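Side-chain contact in protein (tenascin) (Gallus gallus, PDB 1QR4), which is an extracellular-matrix adhesion protein, represented here by two fibronectin type III domains that probably include a heparin-binding region: residues W27-V31 and A32-R36. Sequence-based numbering, arbitrary orientation.
Sequences WRRPV and AKFDR
Pro-30 and Phe-34 make the apolar contact of this loop. Pro-30 CD sits 3.5 Å from Phe-34 CE1, and Pro-30 CG is next, 3.7 Å from the same CE1. The two side chains cross at about a right angle. Pro-30 CD approaches the ring obliquely. Arg-29 CG comes to the ring edge, 4.3 Å from Phe-34 CE1. Phe-34 CG lies between its backbone N and carbonyl carbon (chi1 79°), which swings the ring back toward the proline. With an alanine at Phe-34, Pro-30 CD and CG would probably lose the ring they pack on, and Tyr-37 an edge-to-face partner.

A water joins the polar groups. It accepts from Arg-29 NE at 3.0 Å. It donates to Pro-30 O and Ala-32 O, tying the carbonyls on either side of Val-31 in the chain to one arginine. In this fibronectin type III domain, a sandwich of two antiparallel sheets, the loop links strand 22-28 of one sheet to strand 36-42 of the other. Lys-33, part of a putative heparin-binding site, lies on it, and its side chain starts out away from residues 27-31.

Further out, Tyr-37 packs edge-to-face with Phe-34, and Ala-77 of strand 70-78 touches both Pro-30 and Phe-34. Asp-8 OD2 takes a hydrogen bond from Val-31 N. Beyond the ring, Asp-35 and Arg-36 both face Glu-78 in a classic beta bulge.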
loop_
_atom_site.group_PDB
_atom_site.type_symbol
_atom_site.label_atom_id
_atom_site.label_comp_id
_atom_site.label_asym_id
_atom_site.label_seq_id
_atom_site.Cartn_x
_atom_site.Cartn_y
_atom_site.Cartn_z
ATOM N N TRP A 27 -4.535 -20.210 -0.116
ATOM C CA TRP A 27 -4.912 -21.224 -1.095
ATOM C C TRP A 27 -5.284 -22.549 -0.460
ATOM O O TRP A 27 -5.126 -22.749 0.746
ATOM C CB TRP A 27 -3.742 -21.495 -2.023
ATOM C CG TRP A 27 -2.598 -22.086 -1.299
ATOM C CD1 TRP A 27 -2.367 -23.405 -1.074
ATOM C CD2 TRP A 27 -1.533 -21.378 -0.667
ATOM N NE1 TRP A 27 -1.224 -23.571 -0.335
ATOM C CE2 TRP A 27 -0.692 -22.340 -0.067
ATOM C CE3 TRP A 27 -1.210 -20.020 -0.541
ATOM C CZ2 TRP A 27 0.449 -21.996 0.650
ATOM C CZ3 TRP A 27 -0.071 -19.671 0.177
ATOM C CH2 TRP A 27 0.745 -20.660 0.765
ATOM N N ARG A 28 -5.730 -23.472 -1.309
ATOM C CA ARG A 28 -6.091 -24.797 -0.856
ATOM C C ARG A 28 -4.948 -25.752 -1.089
ATOM O O ARG A 28 -4.249 -25.665 -2.096
ATOM C CB ARG A 28 -7.328 -25.317 -1.559
ATOM C CG ARG A 28 -8.579 -25.122 -0.767
ATOM C CD ARG A 28 -9.574 -26.184 -1.118
ATOM N NE ARG A 28 -10.873 -25.935 -0.503
ATOM C CZ ARG A 28 -11.588 -24.820 -0.668
ATOM N NH1 ARG A 28 -11.136 -23.821 -1.431
ATOM N NH2 ARG A 28 -12.777 -24.716 -0.078
ATOM N N ARG A 29 -4.758 -26.656 -0.140
ATOM C CA ARG A 29 -3.699 -27.643 -0.212
ATOM C C ARG A 29 -4.079 -28.725 -1.219
ATOM O O ARG A 29 -5.263 -28.984 -1.432
ATOM C CB ARG A 29 -3.527 -28.270 1.164
ATOM C CG ARG A 29 -2.539 -29.416 1.267
ATOM C CD ARG A 29 -2.677 -30.057 2.649
ATOM N NE ARG A 29 -1.758 -31.168 2.849
ATOM C CZ ARG A 29 -0.862 -31.236 3.829
ATOM N NH1 ARG A 29 -0.758 -30.253 4.719
ATOM N NH2 ARG A 29 -0.045 -32.281 3.896
ATOM N N PRO A 30 -3.077 -29.291 -1.920
ATOM C CA PRO A 30 -3.229 -30.355 -2.917
ATOM C C PRO A 30 -3.672 -31.666 -2.253
ATOM O O PRO A 30 -3.343 -31.936 -1.101
ATOM C CB PRO A 30 -1.815 -30.500 -3.462
ATOM C CG PRO A 30 -1.265 -29.121 -3.341
ATOM C CD PRO A 30 -1.715 -28.732 -1.971
ATOM N N VAL A 31 -4.447 -32.461 -2.978
ATOM C CA VAL A 31 -4.923 -33.733 -2.460
ATOM C C VAL A 31 -3.793 -34.752 -2.548
ATOM O O VAL A 31 -3.686 -35.651 -1.718
ATOM C CB VAL A 31 -6.140 -34.232 -3.261
ATOM C CG1 VAL A 31 -6.614 -35.561 -2.719
ATOM C CG2 VAL A 31 -7.272 -33.206 -3.203
ATOM N N ALA A 32 -2.914 -34.560 -3.527
ATOM C CA ALA A 32 -1.788 -35.460 -3.744
ATOM C C ALA A 32 -0.666 -35.297 -2.737
ATOM O O ALA A 32 -0.486 -34.239 -2.140
ATOM C CB ALA A 32 -1.244 -35.293 -5.158
ATOM N N LYS A 33 0.091 -36.365 -2.550
ATOM C CA LYS A 33 1.215 -36.334 -1.637
ATOM C C LYS A 33 2.279 -35.452 -2.282
ATOM O O LYS A 33 2.490 -35.539 -3.492
ATOM C CB LYS A 33 1.726 -37.765 -1.413
ATOM C CG LYS A 33 2.060 -38.568 -2.679
ATOM C CD LYS A 33 3.531 -38.432 -3.058
ATOM C CE LYS A 33 3.880 -39.185 -4.333
ATOM N NZ LYS A 33 5.299 -38.940 -4.723
ATOM N N PHE A 34 2.865 -34.528 -1.523
ATOM C CA PHE A 34 3.910 -33.685 -2.101
ATOM C C PHE A 34 5.008 -33.243 -1.160
ATOM O O PHE A 34 4.937 -33.474 0.041
ATOM C CB PHE A 34 3.338 -32.505 -2.900
ATOM C CG PHE A 34 2.874 -31.355 -2.066
ATOM C CD1 PHE A 34 1.602 -31.352 -1.509
ATOM C CD2 PHE A 34 3.692 -30.244 -1.881
ATOM C CE1 PHE A 34 1.153 -30.257 -0.781
ATOM C CE2 PHE A 34 3.249 -29.147 -1.155
ATOM C CZ PHE A 34 1.977 -29.156 -0.605
ATOM N N ASP A 35 6.034 -32.627 -1.733
ATOM C CA ASP A 35 7.218 -32.175 -1.005
ATOM C C ASP A 35 7.137 -30.815 -0.331
ATOM O O ASP A 35 7.376 -30.675 0.871
ATOM C CB ASP A 35 8.410 -32.147 -1.965
ATOM C CG ASP A 35 9.427 -33.222 -1.675
ATOM O OD1 ASP A 35 9.094 -34.213 -0.976
ATOM O OD2 ASP A 35 10.568 -33.062 -2.165
ATOM N N ARG A 36 6.924 -29.803 -1.161
ATOM C CA ARG A 36 6.835 -28.432 -0.717
ATOM C C ARG A 36 6.189 -27.617 -1.821
ATOM O O ARG A 36 5.724 -28.165 -2.811
ATOM C CB ARG A 36 8.227 -27.899 -0.395
ATOM C CG ARG A 36 9.252 -28.141 -1.478
ATOM C CD ARG A 36 10.645 -27.844 -0.945
ATOM N NE ARG A 36 11.702 -28.360 -1.813
ATOM C CZ ARG A 36 12.466 -29.416 -1.530
ATOM N NH1 ARG A 36 12.300 -30.084 -0.390
ATOM N NH2 ARG A 36 13.390 -29.813 -2.399
HETATM O O HOH W 1 -0.877 -32.795 0.462
#